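PDB 5JXF: Asp/Glu-specific dipeptidyl-peptidase from Flavobacterium psychrophilum, which removes dipeptides from the N-terminus of oligopeptides, with strict specificity for Asp or Glu at the P1 position. Local coordinates for residues Val298-Asn303 / Lys393-Ile398; Gln353-Ser358 / Ser687-Asp692. All coordinates share one frame; numbering follows the deposited sequence.

How the interactions relate
Helix 295-325 ties the two contacts together. Gln300 on one of its faces reaches helix 386-415 in interaction 1, while Val298, Ile301 and Val302 pack onto Ile689, Leu355 and Lys356 of interaction 2; Val302 CG2 lies 3.7 Å from Leu355 CD1. The centres of the contacts are about 17 Å apart. Interaction 1 joins helix to helix, away from the catalytic residues and the peptide pocket, and rests on a glutamine amide whose oxygen meets a tyrosine edge and whose nitrogen meets an isoleucine methyl. Interaction 2 joins a helix end to a loop between strands, close to the peptide-binding region, with an apolar centre and a looser serine-histidine approach. Both are partly buried.

Interaction 1: Val298-Asn303 / Lys393-Ile398; sequences VAQIVN and KYYTEI
Two long helices of the helical domain, 295-325 and 386-415, meet here through Gln300 on the first and Tyr395 and Ile398 on the second. The backbones stand well apart, with 7.7 Å between Gln300 CA and Tyr395 CA, and the glutamine side chain bridges the gap. It leaves its helix with CG anti to the backbone N (chi1 -176°) and stays extended beyond that, which carries the amide across to the second helix. There the carbonyl oxygen arrives at the edge of the tyrosine, in the ring plane: Gln300 OE1 is 3.5 Å from Tyr395 CE1 and equally close to CD1 of the same ring, so it faces the C-H groups along that side. The amide and ring planes are 88° apart, almost perpendicular. An oxygen facing ring hydrogens in this way is probably mildly favourable electrostatically, though it does not amount to a hydrogen bond. The other arm of the amide points to the next turn of the helix, where Gln300 NE2 lies 4.0 Å from Ile398 CG2, a simple van der Waals contact. Ile398 sends CG1 anti to its backbone N (chi1 -159°), and it is the other branch, CG2, that meets the amide. The tyrosine ring also leans on Phe296 and Ala297, one turn back on the first helix, and on Ile557 of helix 547-571; Ile398 touches Tyr550 of that same helix. With just 109 Å² buried, this is a sparse, side-chain-mediated helix-helix contact within the α-helical domain that S46 peptidases carry beside their chymotrypsin-like catalytic domain.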
ATOM      1  N   VAL A 298       0.431  28.210   7.015  1.00 70.79           N
ATOM      2  CA  VAL A 298       0.721  26.862   6.564  1.00 71.06           C
ATOM      3  C   VAL A 298       1.870  26.264   7.389  1.00 64.17           C
ATOM      4  O   VAL A 298       1.796  25.111   7.818  1.00 60.40           O
ATOM      5  CB  VAL A 298       1.070  26.849   5.055  1.00 74.53           C
ATOM      6  CG1 VAL A 298       1.173  25.428   4.527  1.00 68.87           C
ATOM      7  CG2 VAL A 298       0.019  27.625   4.270  1.00 69.81           C
ATOM      8  N   ALA A 299       2.911  27.059   7.637  1.00 68.14           N
ATOM      9  CA  ALA A 299       4.067  26.576   8.388  1.00 72.13           C
ATOM     10  C   ALA A 299       3.680  26.194   9.812  1.00 74.88           C
ATOM     11  O   ALA A 299       4.174  25.206  10.343  1.00 81.35           O
ATOM     12  CB  ALA A 299       5.188  27.617   8.398  1.00 66.75           C
ATOM     13  N   GLN A 300       2.781  26.960  10.421  1.00 72.20           N
ATOM     14  CA  GLN A 300       2.333  26.654  11.776  1.00 71.87           C
ATOM     15  C   GLN A 300       1.538  25.351  11.808  1.00 75.30           C
ATOM     16  O   GLN A 300       1.626  24.569  12.759  1.00 78.35           O
ATOM     17  CB  GLN A 300       1.486  27.799  12.336  1.00 72.84           C
ATOM     18  CG  GLN A 300       1.064  27.587  13.784  1.00 80.54           C
ATOM     19  CD  GLN A 300       0.029  28.597  14.252  1.00 87.84           C
ATOM     20  OE1 GLN A 300      -0.717  29.154  13.454  1.00 88.32           O
ATOM     21  NE2 GLN A 300       0.003  28.854  15.555  1.00 91.53           N
ATOM     22  N   ILE A 301       0.747  25.130  10.768  1.00 72.99           N
ATOM     23  CA  ILE A 301      -0.039  23.916  10.670  1.00 71.65           C
ATOM     24  C   ILE A 301       0.906  22.735  10.587  1.00 68.44           C
ATOM     25  O   ILE A 301       0.863  21.802  11.392  1.00 65.33           O
ATOM     26  CB  ILE A 301      -0.964  23.924   9.431  1.00 70.11           C
ATOM     27  CG1 ILE A 301      -2.006  25.037   9.536  1.00 65.79           C
ATOM     28  CG2 ILE A 301      -1.610  22.558   9.243  1.00 66.81           C
ATOM     29  CD1 ILE A 301      -2.719  25.335   8.221  1.00 61.65           C
ATOM     30  N   VAL A 302       1.769  22.797   9.592  1.00 66.17           N
ATOM     31  CA  VAL A 302       2.658  21.694   9.293  1.00 72.69           C
ATOM     32  C   VAL A 302       3.666  21.452  10.420  1.00 82.55           C
ATOM     33  O   VAL A 302       3.853  20.315  10.862  1.00 88.90           O
ATOM     34  CB  VAL A 302       3.393  21.960   7.976  1.00 71.10           C
ATOM     35  CG1 VAL A 302       4.559  21.022   7.821  1.00 77.38           C
ATOM     36  CG2 VAL A 302       2.431  21.826   6.812  1.00 62.35           C
ATOM     37  N   ASN A 303       4.285  22.528  10.899  1.00 78.25           N
ATOM     38  CA  ASN A 303       5.384  22.405  11.847  1.00 79.03           C
ATOM     39  C   ASN A 303       4.982  22.195  13.308  1.00 80.38           C
ATOM     40  O   ASN A 303       5.727  21.570  14.052  1.00 87.38           O
ATOM     41  CB  ASN A 303       6.299  23.632  11.765  1.00 76.77           C
ATOM     42  CG  ASN A 303       7.019  23.744  10.431  1.00 80.13           C
ATOM     43  OD1 ASN A 303       7.412  22.739   9.830  1.00 76.79           O
ATOM     44  ND2 ASN A 303       7.229  24.977   9.978  1.00 83.26           N
ATOM     45  N   LYS A 393       5.077  38.472  12.102  1.00 88.22           N
ATOM     46  CA  LYS A 393       5.200  38.930  13.476  1.00 84.71           C
ATOM     47  C   LYS A 393       4.284  38.154  14.414  1.00 85.63           C
ATOM     48  O   LYS A 393       4.752  37.457  15.318  1.00 84.44           O
ATOM     49  CB  LYS A 393       4.887  40.422  13.564  1.00 84.95           C
ATOM     50  N   TYR A 394       2.979  38.260  14.179  1.00 81.33           N
ATOM     51  CA  TYR A 394       1.993  37.668  15.076  1.00 81.65           C
ATOM     52  C   TYR A 394       1.991  36.135  15.050  1.00 80.01           C
ATOM     53  O   TYR A 394       1.831  35.497  16.093  1.00 80.81           O
ATOM     54  CB  TYR A 394       0.594  38.195  14.747  1.00 88.94           C
ATOM     55  CG  TYR A 394       0.465  39.704  14.834  1.00 95.60           C
ATOM     56  CD1 TYR A 394       0.554  40.365  16.054  1.00 92.57           C
ATOM     57  CD2 TYR A 394       0.227  40.465  13.698  1.00 99.90           C
ATOM     58  CE1 TYR A 394       0.434  41.746  16.132  1.00 94.22           C
ATOM     59  CE2 TYR A 394       0.105  41.842  13.764  1.00 99.64           C
ATOM     60  CZ  TYR A 394       0.206  42.477  14.981  1.00 97.59           C
ATOM     61  OH  TYR A 394       0.077  43.849  15.033  1.00101.57           O
ATOM     62  N   TYR A 395       2.175  35.543  13.874  1.00 76.46           N
ATOM     63  CA  TYR A 395       2.182  34.085  13.774  1.00 79.47           C
ATOM     64  C   TYR A 395       3.357  33.487  14.541  1.00 85.91           C
ATOM     65  O   TYR A 395       3.245  32.404  15.118  1.00 88.18           O
ATOM     66  CB  TYR A 395       2.207  33.637  12.309  1.00 76.40           C
ATOM     67  CG  TYR A 395       0.823  33.410  11.735  1.00 78.39           C
ATOM     68  CD1 TYR A 395       0.058  32.313  12.131  1.00 77.86           C
ATOM     69  CD2 TYR A 395       0.268  34.300  10.817  1.00 76.26           C
ATOM     70  CE1 TYR A 395      -1.218  32.103  11.619  1.00 71.66           C
ATOM     71  CE2 TYR A 395      -1.005  34.095  10.300  1.00 71.98           C
ATOM     72  CZ  TYR A 395      -1.738  32.995  10.706  1.00 69.38           C
ATOM     73  OH  TYR A 395      -2.993  32.778  10.202  1.00 78.28           O
ATOM     74  N   THR A 396       4.477  34.204  14.564  1.00 85.57           N
ATOM     75  CA  THR A 396       5.628  33.761  15.342  1.00 87.53           C
ATOM     76  C   THR A 396       5.349  33.923  16.834  1.00 84.04           C
ATOM     77  O   THR A 396       5.605  33.013  17.622  1.00 84.88           O
ATOM     78  CB  THR A 396       6.917  34.532  14.975  1.00 89.29           C
ATOM     79  OG1 THR A 396       7.036  34.635  13.550  1.00 91.85           O
ATOM     80  CG2 THR A 396       8.144  33.821  15.530  1.00 87.82           C
ATOM     81  N   GLU A 397       4.804  35.076  17.214  1.00 78.53           N
ATOM     82  CA  GLU A 397       4.519  35.378  18.616  1.00 80.78           C
ATOM     83  C   GLU A 397       3.482  34.441  19.245  1.00 82.41           C
ATOM     84  O   GLU A 397       3.654  33.996  20.381  1.00 80.77           O
ATOM     85  CB  GLU A 397       4.047  36.828  18.754  1.00 85.86           C
ATOM     86  N   ILE A 398       2.411  34.147  18.506  1.00 81.12           N
ATOM     87  CA  ILE A 398       1.306  33.339  19.021  1.00 76.69           C
ATOM     88  C   ILE A 398       1.684  31.862  19.184  1.00 81.90           C
ATOM     89  O   ILE A 398       1.088  31.153  19.996  1.00 78.84           O
ATOM     90  CB  ILE A 398       0.067  33.440  18.096  1.00 70.48           C
ATOM     91  CG1 ILE A 398      -1.207  33.047  18.856  1.00 64.94           C
ATOM     92  CG2 ILE A 398       0.269  32.587  16.829  1.00 66.59           C
ATOM     93  CD1 ILE A 398      -2.495  33.310  18.091  1.00 65.20           C
TER

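Interaction 2: Gln353-Ser358 / Ser687-Asp692; sequences QGLKKS and SDIHYD
Leu355, with CG anti to its carbonyl carbon (chi1 -68°), extends a methyl to the loop, and Ile689 answers with CG2, swung anti to its own backbone N while CG1 lies anti to the carbonyl carbon (chi1 -58°). Leu355 CD2 and Ile689 CG2 meet at 3.7 Å, the two side chains crossing at about a right angle; the same leucine methyl, Leu355 CD2, lies 4.3 Å from His690 CB. One turn further on, Ser358 OG sits 3.9 Å from His690 ND1, too far for a hydrogen bond and oblique to the ring. The serine hydroxyl is turned back to Gly354 O instead, in a bond modelled so short that its exact length is doubtful. His690 ND1 is buried by the contact and has no partner in the model. The contact sets the C-terminal end of helix 328-357, in the helical domain, against the loop joining strands 673-680 and 698-702 of the catalytic β-domain. Asp688 adds a salt bridge to Lys347 of that helix and a hydrogen bond to Thr658, which lines the bound aspartate's pocket. Ser687 OG hydrogen-bonds Arg680 NH1, probably helping to position the arginine thought to recognise the acidic P1 residue.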
ATOM      1  N   GLN A 353       1.314  15.655   5.273  1.00 60.61           N
ATOM      2  CA  GLN A 353       2.066  14.923   4.250  1.00 64.55           C
ATOM      3  C   GLN A 353       1.998  15.624   2.893  1.00 61.71           C
ATOM      4  O   GLN A 353       3.032  15.904   2.287  1.00 71.25           O
ATOM      5  CB  GLN A 353       1.552  13.480   4.127  1.00 64.63           C
ATOM      6  CG  GLN A 353       2.403  12.578   3.233  1.00 76.80           C
ATOM      7  CD  GLN A 353       2.023  11.101   3.331  1.00 82.64           C
ATOM      8  OE1 GLN A 353       1.691  10.600   4.409  1.00 85.57           O
ATOM      9  NE2 GLN A 353       2.069  10.399   2.197  1.00 78.02           N
ATOM     10  N   GLY A 354       0.784  15.922   2.428  1.00 61.38           N
ATOM     11  CA  GLY A 354       0.585  16.570   1.139  1.00 56.31           C
ATOM     12  C   GLY A 354       1.094  18.001   1.047  1.00 65.74           C
ATOM     13  O   GLY A 354       1.516  18.445  -0.020  1.00 55.47           O
ATOM     14  N   LEU A 355       1.024  18.745   2.150  1.00 67.57           N
ATOM     15  CA  LEU A 355       1.518  20.122   2.176  1.00 66.05           C
ATOM     16  C   LEU A 355       3.044  20.172   2.060  1.00 69.59           C
ATOM     17  O   LEU A 355       3.599  21.043   1.388  1.00 74.31           O
ATOM     18  CB  LEU A 355       1.072  20.835   3.462  1.00 64.66           C
ATOM     19  CG  LEU A 355      -0.430  21.119   3.586  1.00 60.19           C
ATOM     20  CD1 LEU A 355      -0.783  21.587   4.982  1.00 60.13           C
ATOM     21  CD2 LEU A 355      -0.847  22.128   2.550  1.00 56.24           C
ATOM     22  N   LYS A 356       3.715  19.246   2.730  1.00 63.79           N
ATOM     23  CA  LYS A 356       5.164  19.157   2.628  1.00 74.32           C
ATOM     24  C   LYS A 356       5.547  18.714   1.227  1.00 77.22           C
ATOM     25  O   LYS A 356       6.258  19.418   0.519  1.00 78.87           O
ATOM     26  CB  LYS A 356       5.719  18.185   3.663  1.00 77.63           C
ATOM     27  CG  LYS A 356       5.673  18.686   5.095  1.00 77.63           C
ATOM     28  CD  LYS A 356       5.791  17.504   6.030  1.00 82.88           C
ATOM     29  CE  LYS A 356       5.918  17.921   7.475  1.00 89.40           C
ATOM     30  NZ  LYS A 356       6.155  16.740   8.355  1.00 97.22           N
ATOM     31  N   LYS A 357       5.035  17.552   0.834  1.00 79.08           N
ATOM     32  CA  LYS A 357       5.341  16.934  -0.457  1.00 81.85           C
ATOM     33  C   LYS A 357       5.171  17.892  -1.634  1.00 80.17           C
ATOM     34  O   LYS A 357       5.956  17.864  -2.582  1.00 85.89           O
ATOM     35  CB  LYS A 357       4.460  15.694  -0.662  1.00 76.75           C
ATOM     36  CG  LYS A 357       4.653  15.004  -1.997  1.00 80.69           C
ATOM     37  CD  LYS A 357       3.900  13.682  -2.067  1.00 83.07           C
ATOM     38  CE  LYS A 357       4.313  12.885  -3.300  1.00 88.65           C
ATOM     39  NZ  LYS A 357       4.203  13.698  -4.546  1.00 94.65           N
ATOM     40  N   SER A 358       4.158  18.753  -1.558  1.00 67.31           N
ATOM     41  CA  SER A 358       3.835  19.668  -2.650  1.00 72.60           C
ATOM     42  C   SER A 358       4.504  21.019  -2.453  1.00 79.74           C
ATOM     43  O   SER A 358       4.409  21.896  -3.318  1.00 85.06           O
ATOM     44  CB  SER A 358       2.319  19.855  -2.767  1.00 72.25           C
ATOM     45  OG  SER A 358       1.786  20.382  -1.565  1.00 70.58           O
ATOM     46  N   SER A 687      -6.524  19.446   0.718  1.00 42.23           N
ATOM     47  CA  SER A 687      -7.233  20.363  -0.188  1.00 47.44           C
ATOM     48  C   SER A 687      -7.959  21.551   0.458  1.00 49.66           C
ATOM     49  O   SER A 687      -8.394  22.434  -0.259  1.00 59.12           O
ATOM     50  CB  SER A 687      -8.217  19.582  -1.040  1.00 44.41           C
ATOM     51  OG  SER A 687      -9.092  18.810  -0.239  1.00 53.69           O
ATOM     52  N   ASP A 688      -8.075  21.583   1.785  1.00 51.61           N
ATOM     53  CA  ASP A 688      -8.636  22.751   2.488  1.00 50.12           C
ATOM     54  C   ASP A 688      -7.658  23.917   2.518  1.00 57.28           C
ATOM     55  O   ASP A 688      -8.038  25.061   2.788  1.00 54.70           O
ATOM     56  CB  ASP A 688      -8.989  22.424   3.938  1.00 52.52           C
ATOM     57  CG  ASP A 688     -10.128  21.445   4.072  1.00 58.63           C
ATOM     58  OD1 ASP A 688     -10.666  20.973   3.043  1.00 61.59           O
ATOM     59  OD2 ASP A 688     -10.461  21.132   5.236  1.00 59.46           O
ATOM     60  N   ILE A 689      -6.385  23.603   2.299  1.00 53.00           N
ATOM     61  CA  ILE A 689      -5.291  24.569   2.437  1.00 53.08           C
ATOM     62  C   ILE A 689      -4.654  24.829   1.070  1.00 56.09           C
ATOM     63  O   ILE A 689      -4.278  25.950   0.746  1.00 58.50           O
ATOM     64  CB  ILE A 689      -4.226  24.048   3.435  1.00 54.12           C
ATOM     65  CG1 ILE A 689      -4.868  23.782   4.800  1.00 56.01           C
ATOM     66  CG2 ILE A 689      -3.027  25.000   3.532  1.00 49.76           C
ATOM     67  CD1 ILE A 689      -5.497  25.008   5.430  1.00 62.55           C
ATOM     68  N   HIS A 690      -4.556  23.768   0.269  1.00 56.48           N
ATOM     69  CA  HIS A 690      -4.008  23.862  -1.081  1.00 62.26           C
ATOM     70  C   HIS A 690      -4.685  22.842  -1.979  1.00 63.96           C
ATOM     71  O   HIS A 690      -4.638  21.642  -1.702  1.00 66.90           O
ATOM     72  CB  HIS A 690      -2.491  23.636  -1.071  1.00 66.38           C
ATOM     73  CG  HIS A 690      -1.863  23.650  -2.433  1.00 75.59           C
ATOM     74  ND1 HIS A 690      -1.096  22.609  -2.907  1.00 72.25           N
ATOM     75  CD2 HIS A 690      -1.870  24.587  -3.410  1.00 81.49           C
ATOM     76  CE1 HIS A 690      -0.664  22.898  -4.123  1.00 74.91           C
ATOM     77  NE2 HIS A 690      -1.116  24.096  -4.449  1.00 78.53           N
ATOM     78  N   TYR A 691      -5.322  23.318  -3.046  1.00 63.55           N
ATOM     79  CA  TYR A 691      -5.982  22.435  -4.000  1.00 59.72           C
ATOM     80  C   TYR A 691      -5.074  22.183  -5.213  1.00 62.23           C
ATOM     81  O   TYR A 691      -4.644  23.119  -5.871  1.00 73.08           O
ATOM     82  CB  TYR A 691      -7.328  23.030  -4.443  1.00 51.55           C
ATOM     83  CG  TYR A 691      -8.129  22.139  -5.378  1.00 51.87           C
ATOM     84  CD1 TYR A 691      -9.036  21.214  -4.882  1.00 51.37           C
ATOM     85  CD2 TYR A 691      -7.972  22.222  -6.755  1.00 56.02           C
ATOM     86  CE1 TYR A 691      -9.763  20.405  -5.731  1.00 54.70           C
ATOM     87  CE2 TYR A 691      -8.696  21.411  -7.605  1.00 52.95           C
ATOM     88  CZ  TYR A 691      -9.585  20.513  -7.090  1.00 51.00           C
ATOM     89  OH  TYR A 691     -10.294  19.706  -7.944  1.00 47.82           O
ATOM     90  N   ASP A 692      -4.771  20.917  -5.487  1.00 63.81           N
ATOM     91  CA  ASP A 692      -4.001  20.533  -6.677  1.00 60.34           C
ATOM     92  C   ASP A 692      -4.898  19.622  -7.499  1.00 55.93           C
ATOM     93  O   ASP A 692      -5.266  18.539  -7.048  1.00 57.85           O
ATOM     94  CB  ASP A 692      -2.688  19.842  -6.284  1.00 61.32           C
ATOM     95  CG  ASP A 692      -1.843  19.370  -7.496  1.00 66.63           C
ATOM     96  OD1 ASP A 692      -2.357  19.172  -8.619  1.00 68.43           O
ATOM     97  OD2 ASP A 692      -0.628  19.172  -7.300  1.00 70.71           O
TER